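Local coordinates for protein nigritoxine (Vibrio nigripulchritudo, PDB 5M41) that acts as a bacterial toxin against crustaceans and insects, at residues N578-V583 with G623-W628. Numbering follows the deposited sequence.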
loop_
_atom_site.group_PDB
_atom_site.type_symbol
_atom_site.label_atom_id
_atom_site.label_comp_id
_atom_site.label_asym_id
_atom_site.label_seq_id
_atom_site.Cartn_x
_atom_site.Cartn_y
_atom_site.Cartn_z
ATOM N N ASN A 578 -10.784 1.359 -25.840
ATOM C CA ASN A 578 -9.872 1.824 -24.756
ATOM C C ASN A 578 -10.293 3.179 -24.202
ATOM O O ASN A 578 -10.399 4.150 -24.964
ATOM C CB ASN A 578 -8.438 1.937 -25.259
ATOM C CG ASN A 578 -7.425 2.036 -24.115
ATOM O OD1 ASN A 578 -7.559 2.868 -23.194
ATOM N ND2 ASN A 578 -6.419 1.170 -24.157
ATOM N N PRO A 579 -10.542 3.268 -22.881
ATOM C CA PRO A 579 -11.089 4.531 -22.399
ATOM C C PRO A 579 -10.081 5.692 -22.412
ATOM O O PRO A 579 -10.474 6.821 -22.231
ATOM C CB PRO A 579 -11.545 4.202 -20.966
ATOM C CG PRO A 579 -10.711 3.048 -20.556
ATOM C CD PRO A 579 -10.355 2.284 -21.795
ATOM N N TYR A 580 -8.810 5.400 -22.660
ATOM C CA TYR A 580 -7.765 6.428 -22.769
ATOM C C TYR A 580 -7.438 6.786 -24.218
ATOM O O TYR A 580 -6.389 7.367 -24.495
ATOM C CB TYR A 580 -6.486 5.937 -22.070
ATOM C CG TYR A 580 -6.645 5.769 -20.572
ATOM C CD1 TYR A 580 -6.431 6.836 -19.698
ATOM C CD2 TYR A 580 -6.994 4.542 -20.033
ATOM C CE1 TYR A 580 -6.572 6.675 -18.317
ATOM C CE2 TYR A 580 -7.122 4.363 -18.664
ATOM C CZ TYR A 580 -6.928 5.429 -17.816
ATOM O OH TYR A 580 -7.066 5.211 -16.476
ATOM N N SER A 581 -8.293 6.372 -25.147
ATOM C CA SER A 581 -8.090 6.668 -26.563
ATOM C C SER A 581 -8.530 8.076 -26.916
ATOM O O SER A 581 -9.675 8.463 -26.612
ATOM C CB SER A 581 -8.894 5.700 -27.420
ATOM O OG SER A 581 -8.830 6.103 -28.773
ATOM N N PHE A 582 -7.640 8.816 -27.591
ATOM C CA PHE A 582 -7.923 10.179 -28.082
ATOM C C PHE A 582 -7.769 10.262 -29.593
ATOM O O PHE A 582 -7.611 11.364 -30.171
ATOM C CB PHE A 582 -7.042 11.221 -27.375
ATOM C CG PHE A 582 -7.321 11.323 -25.902
ATOM C CD1 PHE A 582 -8.356 12.131 -25.433
ATOM C CD2 PHE A 582 -6.593 10.562 -24.989
ATOM C CE1 PHE A 582 -8.653 12.184 -24.075
ATOM C CE2 PHE A 582 -6.886 10.605 -23.624
ATOM C CZ PHE A 582 -7.916 11.420 -23.172
ATOM N N VAL A 583 -7.845 9.088 -30.227
ATOM C CA VAL A 583 -7.736 8.957 -31.683
ATOM C C VAL A 583 -8.816 8.031 -32.235
ATOM O O VAL A 583 -9.455 7.283 -31.494
ATOM C CB VAL A 583 -6.349 8.407 -32.129
ATOM C CG1 VAL A 583 -5.226 9.380 -31.759
ATOM C CG2 VAL A 583 -6.087 7.017 -31.543
ATOM N N GLY A 623 -13.710 16.586 -12.961
ATOM C CA GLY A 623 -14.323 15.678 -11.988
ATOM C C GLY A 623 -13.549 14.405 -11.675
ATOM O O GLY A 623 -12.346 14.288 -11.926
ATOM N N ASN A 624 -14.270 13.456 -11.095
ATOM C CA ASN A 624 -13.921 12.057 -11.162
ATOM C C ASN A 624 -13.362 11.724 -12.559
ATOM O O ASN A 624 -13.995 12.013 -13.589
ATOM C CB ASN A 624 -15.183 11.259 -10.864
ATOM C CG ASN A 624 -14.978 9.767 -10.949
ATOM O OD1 ASN A 624 -14.526 9.238 -11.951
ATOM N ND2 ASN A 624 -15.368 9.075 -9.897
ATOM N N GLU A 625 -12.167 11.138 -12.584
ATOM C CA GLU A 625 -11.442 10.936 -13.825
ATOM C C GLU A 625 -12.101 9.851 -14.662
ATOM O O GLU A 625 -12.174 9.949 -15.884
ATOM C CB GLU A 625 -9.967 10.620 -13.558
ATOM C CG GLU A 625 -9.119 10.564 -14.831
ATOM C CD GLU A 625 -7.669 10.193 -14.555
ATOM O OE1 GLU A 625 -7.266 10.294 -13.387
ATOM O OE2 GLU A 625 -6.937 9.800 -15.492
ATOM N N MET A 626 -12.582 8.820 -13.985
ATOM C CA MET A 626 -13.326 7.741 -14.611
ATOM C C MET A 626 -14.581 8.265 -15.332
ATOM O O MET A 626 -14.856 7.909 -16.492
ATOM C CB MET A 626 -13.702 6.735 -13.522
ATOM C CG MET A 626 -14.215 5.407 -14.016
ATOM S SD MET A 626 -14.224 4.184 -12.683
ATOM C CE MET A 626 -12.495 4.051 -12.363
ATOM N N GLU A 627 -15.338 9.112 -14.635
ATOM C CA GLU A 627 -16.523 9.728 -15.211
ATOM C C GLU A 627 -16.085 10.601 -16.395
ATOM O O GLU A 627 -16.731 10.592 -17.454
ATOM C CB GLU A 627 -17.280 10.549 -14.152
ATOM C CG GLU A 627 -17.983 9.694 -13.098
ATOM C CD GLU A 627 -18.751 10.491 -12.049
ATOM O OE1 GLU A 627 -18.548 11.702 -11.898
ATOM O OE2 GLU A 627 -19.572 9.897 -11.339
ATOM N N TRP A 628 -14.969 11.323 -16.233
ATOM C CA TRP A 628 -14.516 12.217 -17.291
ATOM C C TRP A 628 -14.233 11.463 -18.568
ATOM O O TRP A 628 -14.613 11.911 -19.656
ATOM C CB TRP A 628 -13.326 13.080 -16.844
ATOM C CG TRP A 628 -12.982 14.179 -17.829
ATOM C CD1 TRP A 628 -13.301 15.534 -17.744
ATOM C CD2 TRP A 628 -12.255 14.043 -19.098
ATOM N NE1 TRP A 628 -12.819 16.219 -18.839
ATOM C CE2 TRP A 628 -12.200 15.381 -19.690
ATOM C CE3 TRP A 628 -11.671 12.976 -19.781
ATOM C CZ2 TRP A 628 -11.569 15.624 -20.906
ATOM C CZ3 TRP A 628 -11.041 13.231 -21.007
ATOM C CH2 TRP A 628 -10.997 14.519 -21.551
HETATM O O HOH W 1 -6.144 7.226 -14.926
#
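Phe-582 meets the six-membered ring of Trp-628 at its rim, CE1 lying 4.0 Å from CZ3 and 4.2 Å from CH2. Each ring presents its edge near the other's plane, and the two side chains cross at about a right angle, so this is apolar edge packing and not a face-on stack. In Trp-628 CG stands anti to the backbone N (chi1 -170°), which extends the indole out from the helix and lets its six-membered ring reach Phe-582.

The second link is polar and passes through water. Tyr-580 OH donates to a water molecule at 2.7 Å, and that water donates in turn to Glu-625 OE2 at 2.8 Å; the direct approach, Tyr-580 CE1 to Glu-625 OE2, is a looser 4.2 Å at the ring edge. OE2 also has a hydrogen bond with Tyr-609 OH, so this buried carboxylate oxygen has two partners.

An asparagine side chain holds a backbone N-H in each segment. Asn-578 OD1 accepts from Tyr-580 N at 2.9 Å (N-H...O 162°), the donor tilted 15° from the carbonyl plane; this Asx turn overlaps the type I beta turn from Asn-578 to Ser-581. Asn-624 is the N-cap of helix 625-632, its OD1 taking Glu-627 N at 2.8 Å from above the carbonyl plane.

The contact thus joins the loop between strands 571-576 and 583-589, neighbours in a six-stranded antiparallel sheet, to the first turn of helix 625-632. Helix 603-614 borders both links, with Tyr-609 against the Phe-582 ring and Thr-608 touching Trp-628, while helices 546-555 and 688-704 pack against Tyr-580 through Phe-550 and Ala-690.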